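Benzoylformate Decarboxylase (Polynucleobacter necessarius, PDB 4K9Q) probably catalyses the decarboxylation of benzoylformate to benzaldehyde and carbon dioxide, using thiamine diphosphate and magnesium as cofactors. Local coordinates at residues Gly22-Thr27 / Tyr41-Gln46; Ser26-Phe31 / Ile66-Thr71; Ile93-Gln98 / Leu156-Asp161. All blocks are in the same frame, centred on the assembly; numbering follows the deposited sequence.

Contact 1 of 3, residues Gly22-Thr27 / Tyr41-Gln46; sequences GNPGST and YVLALQ. With TPP (thiamine diphosphate), chain D.
The Tyr41 ring slants against Gly22, its CZ 3.8 Å from Gly22 CA, and brings its OH to 3.2 Å from Gly22 C. The same phenol oxygen of Tyr41 ends 3.3 Å from CD of Pro24, at the rim of the proline ring. From another direction CD1 of Leu43 meets that same Pro24 CD at 3.6 Å, the leucine lying across the proline at about a right angle. With CG anti to the backbone N (chi1 -176°), the Tyr41 ring is carried across to Gly22 and its OH on to Pro24. Pro475 of the second subunit packs on the tyrosine, and Gly476 of that subunit on Pro24 and Leu43. Gly22 fits here because it has no side chain: a CB would fall 2.5 Å from Tyr41 OH. This is the end of the edge pairing in the N-terminal thiamine-binding domain, an open parallel sheet in which strand 40-43 is outermost within the chain. Gly22 N gives a hydrogen bond to Val42 O (2.9 Å), and Gly22 O receives one from Ala44 N (3.0 Å, N-H...O 167°), the pattern of a parallel bridge round Leu43. Beyond it the 23-27 loop swings away to the cofactor. Asn23 is wedged between the Ala44 carbonyl and the aminopyrimidine. Pro24 O lies 3.2 Å from CM4 of the thiamine diphosphate, and Gly25 CA packs on its C7', while Gly430, Ser431 and Gly460 of the second subunit bind the cofactor by hydrogen bonds.

Contact 2 of 3, residues Ser26-Phe31 / Ile66-Thr71; sequences STEETF and IVNIHT. With TPP (thiamine diphosphate), chain D.
Glu28 and His70 meet at the tight end of this contact, where ND1 of His70 donates a hydrogen bond of 2.8 Å to OE1 of Glu28. The bond uses the syn lone pair of OE1 and runs close to the plane of the imidazole, while the carboxylate itself stands steeply against the ring, the two planes 79° apart. A bend in the glutamate chain at chi2 (67°) folds the carboxylate over to His70. Its other oxygen, OE2, takes a short 2.5 Å hydrogen bond from Thr27 OG1, which arrives from above the carboxylate plane, and weak ones from the backbone N atoms of Thr71 and Gly97. With both oxygens engaged, the carboxylate is restrained from turning. The His70 ring is also held from both sides: CG2 of Thr71 sits 3.5 Å above its centre on one face, and C7' of thiamine diphosphate lies over the opposite face. Its CD2 comes to 3.3 Å from C4' of the aminopyrimidine. The rest is looser. OD1 of Asn68 lies at the edge of the Phe31 ring, 3.6 Å from CD2, while ND2 of Asn68 binds Thr95 OG1 and Phe31 meets the rings of Phe9 and Trp163. At the partly exposed corner, Ser26 OG only approaches His70 CE1 (3.9 Å) and is hydrogen-bonded instead to Tyr278 of the second subunit. A histidine–carboxylate hydrogen bond beside the aminopyrimidine, formed between segments 26-31 and 66-71, makes this one wall of the cofactor site formed between subunits in thiamine diphosphate enzymes.

Contact 3 of 3, residues Ile93-Gln98 / Leu156-Asp161; sequences IITAGQ and LSLPLD
Gln98 and Ser157 point to the same face of the sheet, the serine OG tucked 3.5 Å from Gln98 CB. Pro159 shares that face and slants past the glutamine, its CG 4.1 Å from Gln98 CG. Gln98 starts out with CG opposite its backbone N (chi1 171°), then bends at chi2, which turns the amide away from the proline: NE2 donates to Glu128, OE1 accepts from Asn112 N, and Ser157 OG shares the same Glu128 oxygen. With an alanine here, Glu128 would probably lose one of its donors and Asn112 N its acceptor, and a gap would open beside the Pro159 ring. On the other face Thr95 and Leu156 point together, and CD1 of Leu158 reaches Thr95 CB at 3.9 Å; all three touch Phe139 of helix 135-147. The two strands are parallel neighbours in the N-terminal domain's sheet, the fourth and sixth strands in chain order, side by side in the order 2-1-3-4-6-5. Regular bonds run from Leu156 N to Ile94 O (2.8 Å), then Ala96 N to Leu156 O and Leu158 N to Ala96 O. Toward the C-terminal end they slacken: Gln98 N meets Leu158 O from 64° above the carbonyl plane, and Leu160 N reaches Gln98 O weakly. A water donates to both Gly97 O (3.0 Å) and Ser157 OG (2.8 Å), bridging the strands.

In the fold
From the N terminus, strand 19-22 runs into the 22-27 loop, and contact 1 closes the short excursion through helix 29-32 back to strand 40-43. Contact 2 begins before that loop is finished, sharing Ser26 and Thr27, and ends beyond it at strand 66-69, so the two loops overlap and cross. Contact 3 follows in series, closing the long stretch from strand 93-98 to strand 154-159. Across the sheet, Asn23 N probably bonds Asn68 O and Val67 O probably bonds Thr95 N; separately, Thr30 OG1 of helix 29-32 probably bonds O of Leu160, just after strand 154-159. Contacts 1 and 2 meet the cofactor and the second subunit; contact 3 carries the sheet on behind them.

Contact 1 of 3, residues Gly22-Thr27 / Tyr41-Gln46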
# COMPACT_ATOMS: atom_id res chain seq x y z
N GLY A 22 -15.10 -8.74 -21.28
CA GLY A 22 -13.65 -8.83 -21.37
C GLY A 22 -13.03 -8.10 -22.54
O GLY A 22 -13.70 -7.71 -23.50
N ASN A 23 -11.73 -7.91 -22.43
CA ASN A 23 -10.89 -7.60 -23.57
C ASN A 23 -9.69 -8.53 -23.43
O ASN A 23 -8.95 -8.45 -22.44
CB ASN A 23 -10.47 -6.13 -23.56
CG ASN A 23 -9.54 -5.79 -24.71
OD1 ASN A 23 -8.32 -5.76 -24.55
ND2 ASN A 23 -10.11 -5.54 -25.88
N PRO A 24 -9.53 -9.47 -24.37
CA PRO A 24 -8.61 -10.59 -24.16
C PRO A 24 -7.13 -10.23 -24.37
O PRO A 24 -6.80 -9.26 -25.04
CB PRO A 24 -9.06 -11.61 -25.21
CG PRO A 24 -9.59 -10.77 -26.32
CD PRO A 24 -10.27 -9.60 -25.65
N GLY A 25 -6.25 -11.04 -23.77
CA GLY A 25 -4.82 -10.95 -23.98
C GLY A 25 -4.24 -12.35 -23.83
O GLY A 25 -4.96 -13.28 -23.51
N SER A 26 -2.93 -12.49 -24.05
CA SER A 26 -2.30 -13.80 -24.05
C SER A 26 -2.44 -14.50 -22.70
O SER A 26 -2.61 -15.72 -22.65
CB SER A 26 -0.82 -13.69 -24.43
OG SER A 26 -0.09 -13.02 -23.42
N THR A 27 -2.37 -13.72 -21.63
CA THR A 27 -2.40 -14.28 -20.27
C THR A 27 -3.80 -14.70 -19.82
O THR A 27 -3.96 -15.29 -18.74
CB THR A 27 -1.80 -13.28 -19.26
OG1 THR A 27 -2.42 -12.00 -19.44
CG2 THR A 27 -0.31 -13.13 -19.50
N TYR A 41 -19.68 -14.42 -23.27
CA TYR A 41 -18.53 -13.52 -23.28
C TYR A 41 -18.91 -12.30 -24.10
O TYR A 41 -19.39 -12.43 -25.23
CB TYR A 41 -17.32 -14.20 -23.90
CG TYR A 41 -16.06 -13.36 -23.85
CD1 TYR A 41 -15.78 -12.44 -24.86
CD2 TYR A 41 -15.16 -13.48 -22.80
CE1 TYR A 41 -14.64 -11.67 -24.81
CE2 TYR A 41 -14.00 -12.71 -22.75
CZ TYR A 41 -13.75 -11.81 -23.77
OH TYR A 41 -12.61 -11.04 -23.74
N VAL A 42 -18.69 -11.13 -23.51
CA VAL A 42 -19.00 -9.86 -24.16
C VAL A 42 -17.71 -9.07 -24.38
O VAL A 42 -17.10 -8.58 -23.42
CB VAL A 42 -19.98 -9.01 -23.32
CG1 VAL A 42 -20.21 -7.65 -23.97
CG2 VAL A 42 -21.29 -9.75 -23.11
N LEU A 43 -17.31 -8.94 -25.64
CA LEU A 43 -16.10 -8.20 -25.98
C LEU A 43 -16.34 -6.71 -25.93
O LEU A 43 -17.35 -6.22 -26.46
CB LEU A 43 -15.62 -8.58 -27.39
CG LEU A 43 -14.43 -7.77 -27.92
CD1 LEU A 43 -13.14 -8.08 -27.14
CD2 LEU A 43 -14.25 -8.00 -29.43
N ALA A 44 -15.42 -5.99 -25.30
CA ALA A 44 -15.32 -4.55 -25.54
C ALA A 44 -13.89 -4.18 -25.93
O ALA A 44 -12.94 -4.90 -25.61
CB ALA A 44 -15.79 -3.76 -24.32
N LEU A 45 -13.75 -3.07 -26.64
CA LEU A 45 -12.50 -2.71 -27.30
C LEU A 45 -11.48 -2.04 -26.39
O LEU A 45 -10.32 -1.92 -26.78
CB LEU A 45 -12.75 -1.79 -28.49
CG LEU A 45 -13.60 -2.34 -29.64
CD1 LEU A 45 -13.88 -1.22 -30.62
CD2 LEU A 45 -12.89 -3.51 -30.32
N GLN A 46 -11.91 -1.56 -25.23
CA GLN A 46 -10.99 -0.91 -24.29
C GLN A 46 -11.51 -1.16 -22.88
O GLN A 46 -12.72 -1.32 -22.68
CB GLN A 46 -10.89 0.59 -24.60
CG GLN A 46 -9.60 1.25 -24.11
CD GLN A 46 -9.75 1.95 -22.77
OE1 GLN A 46 -10.82 1.90 -22.15
NE2 GLN A 46 -8.70 2.63 -22.34
N1' TPP D . -5.26 -4.72 -23.64
C2' TPP D . -4.16 -3.90 -23.45
CM2 TPP D . -4.32 -2.55 -22.83
N3' TPP D . -2.89 -4.32 -23.80
C4' TPP D . -2.71 -5.57 -24.36
N4' TPP D . -1.49 -5.97 -24.69
C5' TPP D . -3.82 -6.39 -24.59
C6' TPP D . -5.10 -5.97 -24.21
C7' TPP D . -3.63 -7.75 -25.20
N3 TPP D . -3.27 -7.80 -26.61
C2 TPP D . -1.99 -8.02 -27.10
S1 TPP D . -1.89 -8.06 -28.70
C5 TPP D . -3.48 -7.80 -28.85
C4 TPP D . -4.16 -7.69 -27.64
CM4 TPP D . -5.64 -7.45 -27.47
C6 TPP D . -4.03 -7.77 -30.25
C7 TPP D . -3.49 -6.65 -31.13
O7 TPP D . -4.31 -6.66 -32.27
PA TPP D . -4.03 -5.68 -33.51
O1A TPP D . -3.67 -4.32 -32.99
O2A TPP D . -5.24 -5.61 -34.40
O3A TPP D . -2.70 -6.27 -34.19
PB TPP D . -2.52 -7.62 -35.04
O1B TPP D . -2.03 -8.66 -34.08
O2B TPP D . -1.48 -7.32 -36.09
O3B TPP D . -3.82 -8.07 -35.63

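Contact 2 of 3, residues Ser26-Phe31 / Ile66-Thr71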
# COMPACT_ATOMS: atom_id res chain seq x y z
N SER A 26 -2.93 -12.49 -24.05
CA SER A 26 -2.30 -13.80 -24.05
C SER A 26 -2.44 -14.50 -22.70
O SER A 26 -2.61 -15.72 -22.65
CB SER A 26 -0.82 -13.69 -24.43
OG SER A 26 -0.09 -13.02 -23.42
N THR A 27 -2.37 -13.72 -21.63
CA THR A 27 -2.40 -14.28 -20.27
C THR A 27 -3.80 -14.70 -19.82
O THR A 27 -3.96 -15.29 -18.74
CB THR A 27 -1.80 -13.28 -19.26
OG1 THR A 27 -2.42 -12.00 -19.44
CG2 THR A 27 -0.31 -13.13 -19.50
N GLU A 28 -4.81 -14.41 -20.64
CA GLU A 28 -6.19 -14.82 -20.36
C GLU A 28 -6.65 -15.98 -21.25
O GLU A 28 -7.72 -16.54 -21.05
CB GLU A 28 -7.14 -13.64 -20.56
CG GLU A 28 -6.92 -12.47 -19.58
CD GLU A 28 -5.59 -11.76 -19.81
OE1 GLU A 28 -5.32 -11.38 -20.96
OE2 GLU A 28 -4.82 -11.58 -18.84
N GLU A 29 -5.86 -16.33 -22.26
CA GLU A 29 -6.32 -17.35 -23.21
C GLU A 29 -6.55 -18.72 -22.57
O GLU A 29 -7.46 -19.44 -22.97
CB GLU A 29 -5.37 -17.43 -24.40
CG GLU A 29 -5.48 -16.20 -25.29
CD GLU A 29 -4.67 -16.30 -26.56
OE1 GLU A 29 -3.63 -17.00 -26.58
OE2 GLU A 29 -5.09 -15.69 -27.55
N THR A 30 -5.73 -19.08 -21.58
CA THR A 30 -5.92 -20.36 -20.90
C THR A 30 -7.21 -20.39 -20.06
O THR A 30 -7.80 -21.44 -19.85
CB THR A 30 -4.70 -20.71 -20.03
OG1 THR A 30 -4.34 -19.58 -19.24
CG2 THR A 30 -3.52 -21.07 -20.93
N PHE A 31 -7.63 -19.22 -19.59
CA PHE A 31 -8.91 -19.09 -18.91
C PHE A 31 -10.08 -19.20 -19.90
O PHE A 31 -11.11 -19.81 -19.60
CB PHE A 31 -8.98 -17.75 -18.17
CG PHE A 31 -10.34 -17.43 -17.61
CD1 PHE A 31 -10.89 -18.21 -16.61
CD2 PHE A 31 -11.06 -16.34 -18.08
CE1 PHE A 31 -12.14 -17.91 -16.08
CE2 PHE A 31 -12.31 -16.03 -17.56
CZ PHE A 31 -12.86 -16.81 -16.56
N ILE A 66 -18.47 -11.07 -14.12
CA ILE A 66 -17.02 -11.18 -14.18
C ILE A 66 -16.44 -10.26 -15.24
O ILE A 66 -16.96 -10.19 -16.36
CB ILE A 66 -16.58 -12.62 -14.47
CG1 ILE A 66 -16.94 -13.52 -13.29
CG2 ILE A 66 -15.09 -12.67 -14.74
CD1 ILE A 66 -16.71 -14.97 -13.57
N VAL A 67 -15.40 -9.53 -14.87
CA VAL A 67 -14.59 -8.76 -15.80
C VAL A 67 -13.31 -9.56 -16.01
O VAL A 67 -12.71 -10.05 -15.06
CB VAL A 67 -14.27 -7.36 -15.21
CG1 VAL A 67 -13.11 -6.69 -15.96
CG2 VAL A 67 -15.52 -6.47 -15.25
N ASN A 68 -12.89 -9.74 -17.26
CA ASN A 68 -11.64 -10.44 -17.55
C ASN A 68 -10.79 -9.55 -18.43
O ASN A 68 -11.14 -9.30 -19.59
CB ASN A 68 -11.92 -11.79 -18.23
CG ASN A 68 -10.67 -12.64 -18.39
OD1 ASN A 68 -10.36 -13.09 -19.50
ND2 ASN A 68 -9.96 -12.88 -17.29
N ILE A 69 -9.70 -9.04 -17.88
CA ILE A 69 -8.84 -8.12 -18.61
C ILE A 69 -7.38 -8.54 -18.54
O ILE A 69 -7.02 -9.48 -17.82
CB ILE A 69 -9.05 -6.67 -18.16
CG1 ILE A 69 -8.74 -6.51 -16.67
CG2 ILE A 69 -10.48 -6.21 -18.48
CD1 ILE A 69 -9.17 -5.14 -16.12
N HIS A 70 -6.54 -7.84 -19.29
CA HIS A 70 -5.20 -8.33 -19.58
C HIS A 70 -4.14 -7.74 -18.66
O HIS A 70 -3.65 -6.64 -18.90
CB HIS A 70 -4.83 -8.02 -21.02
CG HIS A 70 -3.45 -8.48 -21.41
ND1 HIS A 70 -3.05 -9.80 -21.30
CD2 HIS A 70 -2.40 -7.80 -21.91
CE1 HIS A 70 -1.80 -9.90 -21.72
NE2 HIS A 70 -1.39 -8.71 -22.10
N THR A 71 -3.79 -8.49 -17.63
CA THR A 71 -2.69 -8.15 -16.72
C THR A 71 -2.71 -6.67 -16.27
O THR A 71 -3.79 -6.08 -16.10
CB THR A 71 -1.33 -8.67 -17.28
OG1 THR A 71 -0.29 -8.49 -16.31
CG2 THR A 71 -0.95 -8.00 -18.61
N1' TPP D . -5.26 -4.72 -23.64
C2' TPP D . -4.16 -3.90 -23.45
CM2 TPP D . -4.32 -2.55 -22.83
N3' TPP D . -2.89 -4.32 -23.80
C4' TPP D . -2.71 -5.57 -24.36
N4' TPP D . -1.49 -5.97 -24.69
C5' TPP D . -3.82 -6.39 -24.59
C6' TPP D . -5.10 -5.97 -24.21
C7' TPP D . -3.63 -7.75 -25.20
N3 TPP D . -3.27 -7.80 -26.61
C2 TPP D . -1.99 -8.02 -27.10
S1 TPP D . -1.89 -8.06 -28.70
C5 TPP D . -3.48 -7.80 -28.85
C4 TPP D . -4.16 -7.69 -27.64
CM4 TPP D . -5.64 -7.45 -27.47
C6 TPP D . -4.03 -7.77 -30.25
C7 TPP D . -3.49 -6.65 -31.13
O7 TPP D . -4.31 -6.66 -32.27
PA TPP D . -4.03 -5.68 -33.51
O1A TPP D . -3.67 -4.32 -32.99
O2A TPP D . -5.24 -5.61 -34.40
O3A TPP D . -2.70 -6.27 -34.19
PB TPP D . -2.52 -7.62 -35.04
O1B TPP D . -2.03 -8.66 -34.08
O2B TPP D . -1.48 -7.32 -36.09
O3B TPP D . -3.82 -8.07 -35.63

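Contact 3 of 3, residues Ile93-Gln98 / Leu156-Asp161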
# COMPACT_ATOMS: atom_id res chain seq x y z
N ILE A 93 -16.67 -8.93 -10.02
CA ILE A 93 -15.47 -9.73 -9.78
C ILE A 93 -14.48 -9.43 -10.89
O ILE A 93 -14.62 -9.91 -12.02
CB ILE A 93 -15.81 -11.22 -9.70
CG1 ILE A 93 -16.77 -11.47 -8.54
CG2 ILE A 93 -14.53 -12.05 -9.53
CD1 ILE A 93 -17.28 -12.90 -8.44
N ILE A 94 -13.49 -8.59 -10.57
CA ILE A 94 -12.50 -8.18 -11.56
C ILE A 94 -11.39 -9.21 -11.62
O ILE A 94 -10.72 -9.47 -10.62
CB ILE A 94 -11.87 -6.81 -11.22
CG1 ILE A 94 -12.92 -5.73 -10.92
CG2 ILE A 94 -10.92 -6.39 -12.36
CD1 ILE A 94 -13.87 -5.42 -12.05
N THR A 95 -11.20 -9.82 -12.79
CA THR A 95 -10.10 -10.77 -12.94
C THR A 95 -9.13 -10.28 -14.00
O THR A 95 -9.55 -9.75 -15.03
CB THR A 95 -10.59 -12.19 -13.28
OG1 THR A 95 -11.09 -12.23 -14.63
CG2 THR A 95 -11.68 -12.61 -12.32
N ALA A 96 -7.84 -10.43 -13.74
CA ALA A 96 -6.84 -10.16 -14.76
C ALA A 96 -5.87 -11.33 -14.83
O ALA A 96 -5.42 -11.82 -13.79
CB ALA A 96 -6.09 -8.88 -14.47
N GLY A 97 -5.53 -11.77 -16.03
CA GLY A 97 -4.49 -12.76 -16.18
C GLY A 97 -3.18 -12.21 -15.68
O GLY A 97 -2.96 -10.99 -15.63
N GLN A 98 -2.30 -13.11 -15.29
CA GLN A 98 -0.97 -12.79 -14.79
C GLN A 98 0.01 -13.69 -15.54
O GLN A 98 -0.39 -14.75 -16.06
CB GLN A 98 -0.92 -13.08 -13.29
CG GLN A 98 0.47 -13.02 -12.61
CD GLN A 98 1.08 -11.62 -12.66
OE1 GLN A 98 1.50 -11.15 -13.72
NE2 GLN A 98 1.15 -10.95 -11.50
N LEU A 156 -8.98 -10.33 -8.56
CA LEU A 156 -8.13 -11.53 -8.55
C LEU A 156 -7.12 -11.47 -9.70
O LEU A 156 -7.50 -11.22 -10.85
CB LEU A 156 -8.97 -12.80 -8.72
CG LEU A 156 -9.99 -13.13 -7.63
CD1 LEU A 156 -10.77 -14.37 -8.02
CD2 LEU A 156 -9.28 -13.32 -6.30
N SER A 157 -5.86 -11.72 -9.37
CA SER A 157 -4.78 -11.84 -10.34
C SER A 157 -4.49 -13.33 -10.50
O SER A 157 -4.16 -14.01 -9.53
CB SER A 157 -3.54 -11.11 -9.81
OG SER A 157 -2.43 -11.32 -10.65
N LEU A 158 -4.60 -13.83 -11.73
CA LEU A 158 -4.64 -15.27 -11.99
C LEU A 158 -3.55 -15.72 -12.98
O LEU A 158 -3.69 -15.55 -14.19
CB LEU A 158 -6.04 -15.64 -12.49
CG LEU A 158 -7.14 -15.28 -11.46
CD1 LEU A 158 -8.50 -15.20 -12.09
CD2 LEU A 158 -7.14 -16.24 -10.29
N PRO A 159 -2.45 -16.28 -12.46
CA PRO A 159 -1.38 -16.76 -13.35
C PRO A 159 -1.88 -17.74 -14.42
O PRO A 159 -2.63 -18.65 -14.11
CB PRO A 159 -0.42 -17.45 -12.37
CG PRO A 159 -0.61 -16.69 -11.09
CD PRO A 159 -2.08 -16.37 -11.04
N LEU A 160 -1.42 -17.57 -15.66
CA LEU A 160 -2.04 -18.24 -16.80
C LEU A 160 -1.88 -19.76 -16.77
O LEU A 160 -2.69 -20.48 -17.35
CB LEU A 160 -1.47 -17.69 -18.11
CG LEU A 160 0.00 -18.01 -18.39
CD1 LEU A 160 0.09 -19.28 -19.24
CD2 LEU A 160 0.66 -16.84 -19.10
N ASP A 161 -0.85 -20.22 -16.09
CA ASP A 161 -0.54 -21.65 -16.03
C ASP A 161 -1.40 -22.43 -15.04
O ASP A 161 -1.36 -23.66 -15.03
CB ASP A 161 0.95 -21.88 -15.77
CG ASP A 161 1.46 -21.22 -14.48
OD1 ASP A 161 1.04 -20.09 -14.14
OD2 ASP A 161 2.31 -21.84 -13.80
O HOH W 1 -2.96 -9.69 -12.90